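Local coordinates for cell surface protein (Putative S-layer protein) (Clostridioides difficile R20291, PDB 5NJL) that adheres to cells in vitro and is probably a cell wall protein of the S-layer, with an extended three-domain fold, at residues L67-E72 / I211-L216; K259-Y264 / E273-S278; I42-T47 / K71-T76. All coordinates share one frame; numbering follows the deposited sequence.

Interaction 1 (L67-E72 / I211-L216). With SO4 (sulfate ion), chain R; SO4 (sulfate ion), chain H.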
# COMPACT_ATOMS: atom_id res chain seq x y z
N LEU A 67 25.70 11.88 -3.20
CA LEU A 67 24.70 12.87 -3.60
C LEU A 67 25.30 14.27 -3.50
O LEU A 67 25.81 14.66 -2.44
CB LEU A 67 23.47 12.76 -2.69
CG LEU A 67 22.25 13.57 -3.04
CD1 LEU A 67 21.76 13.25 -4.44
CD2 LEU A 67 21.18 13.32 -1.99
N GLY A 68 25.26 15.01 -4.60
CA GLY A 68 25.90 16.33 -4.68
C GLY A 68 25.14 17.41 -3.94
O GLY A 68 23.98 17.22 -3.53
N GLU A 69 25.80 18.57 -3.78
CA GLU A 69 25.19 19.73 -3.11
C GLU A 69 23.96 20.19 -3.88
O GLU A 69 23.99 20.32 -5.11
CB GLU A 69 26.20 20.88 -2.97
CG GLU A 69 27.42 20.58 -2.08
CD GLU A 69 27.08 20.33 -0.61
OE1 GLU A 69 26.01 20.76 -0.13
OE2 GLU A 69 27.91 19.69 0.08
N ASN A 70 22.85 20.39 -3.18
CA ASN A 70 21.56 20.77 -3.78
C ASN A 70 21.07 19.80 -4.86
O ASN A 70 20.29 20.18 -5.74
CB ASN A 70 21.57 22.24 -4.30
CG ASN A 70 20.93 23.23 -3.32
OD1 ASN A 70 20.21 22.85 -2.40
ND2 ASN A 70 21.21 24.50 -3.50
N LYS A 71 21.51 18.54 -4.76
CA LYS A 71 20.94 17.46 -5.58
C LYS A 71 20.02 16.62 -4.69
O LYS A 71 20.02 16.76 -3.45
CB LYS A 71 22.02 16.57 -6.20
CG LYS A 71 23.03 17.31 -7.08
CD LYS A 71 22.37 17.95 -8.28
CE LYS A 71 23.42 18.51 -9.21
NZ LYS A 71 22.78 19.09 -10.42
N GLU A 72 19.23 15.77 -5.34
CA GLU A 72 18.31 14.91 -4.63
C GLU A 72 18.18 13.52 -5.24
O GLU A 72 18.55 13.28 -6.40
CB GLU A 72 16.93 15.57 -4.53
CG GLU A 72 16.28 15.87 -5.86
CD GLU A 72 15.03 16.72 -5.70
OE1 GLU A 72 15.09 17.78 -5.04
OE2 GLU A 72 13.99 16.31 -6.25
N ILE A 211 15.29 12.64 -0.80
CA ILE A 211 16.46 12.95 -0.01
C ILE A 211 17.13 14.13 -0.71
O ILE A 211 17.43 14.05 -1.88
CB ILE A 211 17.46 11.77 0.05
CG1 ILE A 211 16.78 10.50 0.56
CG2 ILE A 211 18.62 12.12 0.97
CD1 ILE A 211 17.63 9.26 0.31
N LYS A 212 17.34 15.21 0.02
CA LYS A 212 17.89 16.44 -0.55
C LYS A 212 19.15 16.80 0.19
O LYS A 212 19.14 16.89 1.43
CB LYS A 212 16.87 17.57 -0.42
CG LYS A 212 15.65 17.37 -1.29
CD LYS A 212 14.63 18.49 -1.13
CE LYS A 212 13.39 18.22 -1.97
NZ LYS A 212 12.48 19.39 -2.09
N ASN A 213 20.24 16.98 -0.54
CA ASN A 213 21.48 17.43 0.09
C ASN A 213 21.45 18.97 0.15
O ASN A 213 22.10 19.66 -0.65
CB ASN A 213 22.71 16.94 -0.66
CG ASN A 213 24.00 17.19 0.10
OD1 ASN A 213 23.99 17.57 1.28
ND2 ASN A 213 25.12 16.92 -0.55
N SER A 214 20.66 19.47 1.09
CA SER A 214 20.40 20.90 1.22
C SER A 214 19.92 21.19 2.63
O SER A 214 19.49 20.27 3.37
CB SER A 214 19.29 21.35 0.27
OG SER A 214 19.44 20.86 -1.04
N ASP A 215 20.00 22.47 2.99
CA ASP A 215 19.50 22.98 4.26
C ASP A 215 18.12 23.51 3.91
O ASP A 215 18.00 24.44 3.10
CB ASP A 215 20.44 24.10 4.78
CG ASP A 215 20.12 24.54 6.23
OD1 ASP A 215 19.00 24.31 6.73
OD2 ASP A 215 21.01 25.14 6.86
N LEU A 216 17.09 22.92 4.51
CA LEU A 216 15.71 23.14 4.08
C LEU A 216 14.95 24.11 5.00
O LEU A 216 15.12 24.09 6.23
CB LEU A 216 14.94 21.82 4.06
CG LEU A 216 15.60 20.69 3.27
CD1 LEU A 216 14.80 19.40 3.48
CD2 LEU A 216 15.72 21.04 1.80
S SO4 R . 29.32 18.18 -5.12
O1 SO4 R . 30.63 18.80 -5.44
O2 SO4 R . 28.95 17.26 -6.23
O3 SO4 R . 28.30 19.24 -4.99
O4 SO4 R . 29.44 17.44 -3.84
S SO4 H . 28.41 15.97 2.07
O1 SO4 H . 29.02 14.66 1.71
O2 SO4 H . 29.51 16.89 2.47
O3 SO4 H . 27.52 15.75 3.24
O4 SO4 H . 27.68 16.56 0.92
O HOH W 1 18.17 19.41 -2.99
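Asn213 sits against the type II beta turn Gly68-Lys71, which leads from helix 57-65 into strand 72-79, and both its backbone and its amide engage the turn. Its N-H runs almost straight to Lys71 O (2.9 Å, 170° at the hydrogen), and its own carbonyl accepts Asn70 N at 2.7 Å. Ser214 OG donates to Asn70 OD1 in the carbonyl plane at 2.5 Å and accepts a hydrogen bond from a water that also donates, weakly, to Lys71 O. Asn213 is itself the centre of an inverse gamma turn, so the two turns are clasped at the point where strand 204-212 gives way to strand 215-219. With CG anti to the backbone N (chi1 -170°), the Asn213 amide extends over the Gly68 carbonyl; ND2 makes a weak bond to Leu67 O and a straighter one, 3.0 Å long, to O4 of one sulfate. The backbone N of Glu69 holds O3 of the second sulfate. Beyond the turn, Glu72 and Lys212 form an antiparallel non-hydrogen-bonded pair with side chains alongside each other, but their charged ends are taken by Lys263 and Glu273 respectively. Asn70 ND2, for its part, is bound to Ile272 O.

Interaction 2 (K259-Y264 / E273-S278)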
# COMPACT_ATOMS: atom_id res chain seq x y z
N LYS A 259 2.97 26.09 -3.78
CA LYS A 259 4.40 26.36 -3.50
C LYS A 259 5.35 26.27 -4.69
O LYS A 259 5.04 25.65 -5.71
CB LYS A 259 4.94 25.52 -2.33
CG LYS A 259 4.66 24.03 -2.32
CD LYS A 259 4.69 23.52 -0.88
CE LYS A 259 4.34 22.05 -0.74
NZ LYS A 259 5.54 21.17 -0.86
N PHE A 260 6.49 26.96 -4.55
CA PHE A 260 7.66 26.77 -5.41
C PHE A 260 8.93 26.71 -4.54
O PHE A 260 8.90 27.00 -3.34
CB PHE A 260 7.75 27.83 -6.51
CG PHE A 260 8.23 29.20 -6.05
CD1 PHE A 260 7.36 30.09 -5.42
CD2 PHE A 260 9.54 29.61 -6.27
CE1 PHE A 260 7.78 31.35 -5.00
CE2 PHE A 260 9.98 30.87 -5.86
CZ PHE A 260 9.10 31.74 -5.22
N THR A 261 10.03 26.27 -5.15
CA THR A 261 11.28 26.10 -4.42
C THR A 261 12.36 26.92 -5.10
O THR A 261 12.34 27.09 -6.32
CB THR A 261 11.73 24.62 -4.37
OG1 THR A 261 11.87 24.11 -5.70
CG2 THR A 261 10.74 23.78 -3.59
N ILE A 262 13.29 27.43 -4.30
CA ILE A 262 14.49 28.07 -4.81
C ILE A 262 15.64 27.31 -4.17
O ILE A 262 15.74 27.26 -2.95
CB ILE A 262 14.63 29.55 -4.38
CG1 ILE A 262 13.29 30.28 -4.46
CG2 ILE A 262 15.70 30.25 -5.22
CD1 ILE A 262 13.19 31.44 -3.49
N LYS A 263 16.46 26.70 -5.01
CA LYS A 263 17.72 26.13 -4.56
C LYS A 263 18.77 27.19 -4.85
O LYS A 263 18.77 27.78 -5.93
CB LYS A 263 18.06 24.84 -5.30
CG LYS A 263 17.09 23.71 -5.01
CD LYS A 263 17.47 22.40 -5.71
CE LYS A 263 16.63 21.24 -5.15
NZ LYS A 263 17.09 19.86 -5.50
N TYR A 264 19.65 27.44 -3.88
CA TYR A 264 20.76 28.35 -4.10
C TYR A 264 21.90 28.06 -3.13
O TYR A 264 21.72 27.37 -2.12
CB TYR A 264 20.30 29.81 -3.98
CG TYR A 264 19.91 30.25 -2.58
CD1 TYR A 264 18.64 30.03 -2.09
CD2 TYR A 264 20.83 30.92 -1.76
CE1 TYR A 264 18.28 30.45 -0.82
CE2 TYR A 264 20.47 31.35 -0.48
CZ TYR A 264 19.20 31.10 -0.02
OH TYR A 264 18.81 31.51 1.22
N GLU A 273 17.78 25.01 0.21
CA GLU A 273 16.54 24.95 -0.55
C GLU A 273 15.41 25.54 0.24
O GLU A 273 15.03 25.04 1.31
CB GLU A 273 16.14 23.55 -1.01
CG GLU A 273 14.95 23.63 -1.95
CD GLU A 273 14.26 22.31 -2.14
OE1 GLU A 273 13.62 21.84 -1.17
OE2 GLU A 273 14.35 21.77 -3.26
N LEU A 274 14.85 26.59 -0.33
CA LEU A 274 13.85 27.38 0.32
C LEU A 274 12.53 27.06 -0.38
O LEU A 274 12.41 27.23 -1.59
CB LEU A 274 14.21 28.85 0.16
CG LEU A 274 13.45 29.87 0.98
CD1 LEU A 274 13.31 29.45 2.44
CD2 LEU A 274 14.15 31.22 0.85
N THR A 275 11.56 26.60 0.39
CA THR A 275 10.20 26.41 -0.10
C THR A 275 9.40 27.68 0.19
O THR A 275 9.36 28.16 1.32
CB THR A 275 9.56 25.17 0.56
OG1 THR A 275 10.37 24.02 0.27
CG2 THR A 275 8.16 24.93 0.04
N VAL A 276 8.80 28.25 -0.85
CA VAL A 276 7.95 29.43 -0.72
C VAL A 276 6.48 29.03 -0.98
O VAL A 276 6.11 28.74 -2.12
CB VAL A 276 8.38 30.54 -1.69
CG1 VAL A 276 7.54 31.80 -1.47
CG2 VAL A 276 9.88 30.82 -1.56
N GLU A 277 5.68 29.03 0.09
CA GLU A 277 4.29 28.56 0.01
C GLU A 277 3.26 29.58 0.48
O GLU A 277 3.51 30.37 1.40
CB GLU A 277 4.12 27.24 0.79
CG GLU A 277 4.06 27.35 2.31
CD GLU A 277 4.07 25.99 2.98
OE1 GLU A 277 4.09 25.96 4.23
OE2 GLU A 277 4.07 24.95 2.28
N SER A 278 2.09 29.53 -0.18
CA SER A 278 1.00 30.49 0.03
C SER A 278 -0.35 29.92 -0.45
O SER A 278 -0.44 29.36 -1.56
CB SER A 278 1.29 31.77 -0.75
OG SER A 278 0.38 32.80 -0.42
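Phe260 and Val276 form one antiparallel hydrogen-bonded pair and Ile262 and Leu274 the next, each closed by two backbone bonds; Leu274 N to Ile262 O is nearly linear (2.8 Å, 177° at the hydrogen). Between and beyond them, the non-hydrogen-bonded pairs bring CA-H groups close to carbonyls, as at Thr261 CA and Leu274 O (3.3 Å). Apolar contacts gather on the face of Phe260, Ile262, Leu274 and Val276. A chi1 of 76° places the Phe260 ring between its backbone N and carbonyl carbon and turns one ring face to Val276, with CE1 3.5 Å from Val276 CB and Val276 CG2 over the same face in a CH-pi contact. The same methyl meets Ile262 CD1 at 3.9 Å, and helices 232-238 and 281-291 cover this side. Polar chains occupy the other face. Lys263 crosses Glu273 with CE 3.0 Å from OE2, yet its NZ is 4.0 Å from that oxygen and is bound instead by Glu72, as Glu273 OE1 is by Lys212. Lys259 and Glu277 run side by side, touching through methylenes and through CD against OE2. The strands belong to a beta hairpin at the centre of a four-stranded mixed sheet packed on one face by helices.

Interaction 3 (I42-T47 / K71-T76)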
# COMPACT_ATOMS: atom_id res chain seq x y z
N ILE A 42 12.53 -2.09 -3.21
CA ILE A 42 13.06 -0.73 -3.00
C ILE A 42 13.55 -0.24 -4.34
O ILE A 42 14.28 -0.95 -5.05
CB ILE A 42 14.22 -0.71 -1.99
CG1 ILE A 42 13.86 -1.46 -0.72
CG2 ILE A 42 14.65 0.73 -1.69
CD1 ILE A 42 12.66 -0.93 0.02
N LYS A 43 13.14 0.97 -4.70
CA LYS A 43 13.61 1.58 -5.91
C LYS A 43 14.25 2.94 -5.57
O LYS A 43 13.87 3.58 -4.60
CB LYS A 43 12.48 1.78 -6.92
CG LYS A 43 11.82 0.53 -7.46
CD LYS A 43 10.84 0.94 -8.54
CE LYS A 43 9.95 -0.22 -8.95
NZ LYS A 43 9.27 0.09 -10.24
N VAL A 44 15.26 3.29 -6.33
CA VAL A 44 16.04 4.53 -6.10
C VAL A 44 16.33 5.14 -7.46
O VAL A 44 16.64 4.43 -8.41
CB VAL A 44 17.39 4.25 -5.39
CG1 VAL A 44 18.12 5.55 -5.07
CG2 VAL A 44 17.15 3.49 -4.10
N GLY A 45 16.20 6.46 -7.55
CA GLY A 45 16.59 7.19 -8.76
C GLY A 45 16.59 8.69 -8.52
O GLY A 45 16.15 9.17 -7.47
N GLU A 46 17.10 9.44 -9.50
CA GLU A 46 17.16 10.91 -9.40
C GLU A 46 15.78 11.53 -9.39
O GLU A 46 15.55 12.54 -8.71
CB GLU A 46 17.98 11.51 -10.56
CG GLU A 46 19.48 11.24 -10.45
CD GLU A 46 20.20 11.28 -11.80
OE1 GLU A 46 19.72 11.98 -12.73
OE2 GLU A 46 21.24 10.60 -11.94
N THR A 47 14.86 10.91 -10.16
CA THR A 47 13.47 11.37 -10.25
C THR A 47 12.51 10.18 -10.26
O THR A 47 12.94 9.03 -10.41
CB THR A 47 13.23 12.14 -11.55
OG1 THR A 47 13.36 11.25 -12.67
CG2 THR A 47 14.25 13.30 -11.69
N LYS A 71 21.51 18.54 -4.76
CA LYS A 71 20.94 17.46 -5.58
C LYS A 71 20.02 16.62 -4.69
O LYS A 71 20.02 16.76 -3.45
CB LYS A 71 22.02 16.57 -6.20
CG LYS A 71 23.03 17.31 -7.08
CD LYS A 71 22.37 17.95 -8.28
CE LYS A 71 23.42 18.51 -9.21
NZ LYS A 71 22.78 19.09 -10.42
N GLU A 72 19.23 15.77 -5.34
CA GLU A 72 18.31 14.91 -4.63
C GLU A 72 18.18 13.52 -5.24
O GLU A 72 18.55 13.28 -6.40
CB GLU A 72 16.93 15.57 -4.53
CG GLU A 72 16.28 15.87 -5.86
CD GLU A 72 15.03 16.72 -5.70
OE1 GLU A 72 15.09 17.78 -5.04
OE2 GLU A 72 13.99 16.31 -6.25
N LEU A 73 17.62 12.63 -4.43
CA LEU A 73 17.45 11.21 -4.75
C LEU A 73 16.05 10.85 -4.26
O LEU A 73 15.64 11.33 -3.21
CB LEU A 73 18.50 10.42 -3.96
CG LEU A 73 19.06 9.09 -4.40
CD1 LEU A 73 19.56 9.15 -5.84
CD2 LEU A 73 20.18 8.69 -3.43
N ILE A 74 15.34 10.02 -5.02
CA ILE A 74 14.01 9.55 -4.63
C ILE A 74 14.12 8.07 -4.28
O ILE A 74 14.73 7.33 -5.03
CB ILE A 74 12.99 9.71 -5.79
CG1 ILE A 74 12.92 11.17 -6.28
CG2 ILE A 74 11.60 9.24 -5.38
CD1 ILE A 74 12.30 12.12 -5.28
N VAL A 75 13.57 7.67 -3.13
CA VAL A 75 13.51 6.26 -2.72
C VAL A 75 12.03 5.87 -2.58
O VAL A 75 11.31 6.54 -1.83
CB VAL A 75 14.23 6.02 -1.37
CG1 VAL A 75 14.15 4.57 -0.94
CG2 VAL A 75 15.69 6.49 -1.44
N THR A 76 11.59 4.82 -3.28
CA THR A 76 10.24 4.27 -3.05
C THR A 76 10.29 2.90 -2.38
O THR A 76 11.19 2.11 -2.66
CB THR A 76 9.40 4.22 -4.33
OG1 THR A 76 9.90 3.24 -5.24
CG2 THR A 76 9.40 5.59 -5.01
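Lys43 and Gly45 are joined to Thr76 and Ile74 by four backbone hydrogen bonds, two to each antiparallel hydrogen-bonded pair. The shortest, Ile74 N to Gly45 O, spans 2.7 Å with 171° at the hydrogen; the reciprocal bond from Gly45 N to Ile74 O is 3.0 Å. Lys43 N and Thr76 O are likewise 3.0 Å apart. Val44 and Val75 make the non-hydrogen-bonded pair between them, where Val44 CA approaches Ile74 O at 3.3 Å. Strand 40-45 thus pairs with strand 72-79 inside a five-stranded mixed sheet, with strand 52-54 along the outer side of the first and strand 204-212 along the far side of the second. Helix 57-65, which lies in the connection between the two strands, packs on the face carrying Val44, Leu73 and Val75 through Leu60 and Leu63. On this face Val44 CG1, anti to its backbone N (chi1 -176°), crosses toward Leu73 and meets its branching carbon CG at 3.7 Å. Ile42 CG2 comes obliquely against Val75 CG1, 3.9 Å away. The other face is more mixed: Thr76 OG1 lies 3.4 Å from Lys43 CB, flanking the aliphatic start of the lysine, whose amine leads away. Ile74 CG1 reaches past the strand end, touching Glu46 O and Thr47 CA, and the Ile74 side chain is also covered by Leu48 and Leu51.

How the interactions relate
Interactions 1 and 3, with centres 12 Å apart, share Lys71 and Glu72 and meet in the five-stranded sheet, where strands 204-212 and 72-79 are neighbours; Ile211 N to Leu73 O, 2.8 Å, is a probable hydrogen bond between them, and Ile211 CD1 packs on Val75 CG2. Interaction 1 also reaches the second sheet through strand 215-219, and interaction 2 belongs to that sheet. Two salt bridges span the junction between the sheets: Glu72 OE1 to Lys263 NZ at 2.9 Å, and Lys212 NZ to Glu273 OE1 at 2.8 Å. The first also ties interaction 2 to interaction 3, although their centres are 20 Å apart. The two sulfates at interaction 1 probably come from the crystallisation liquor.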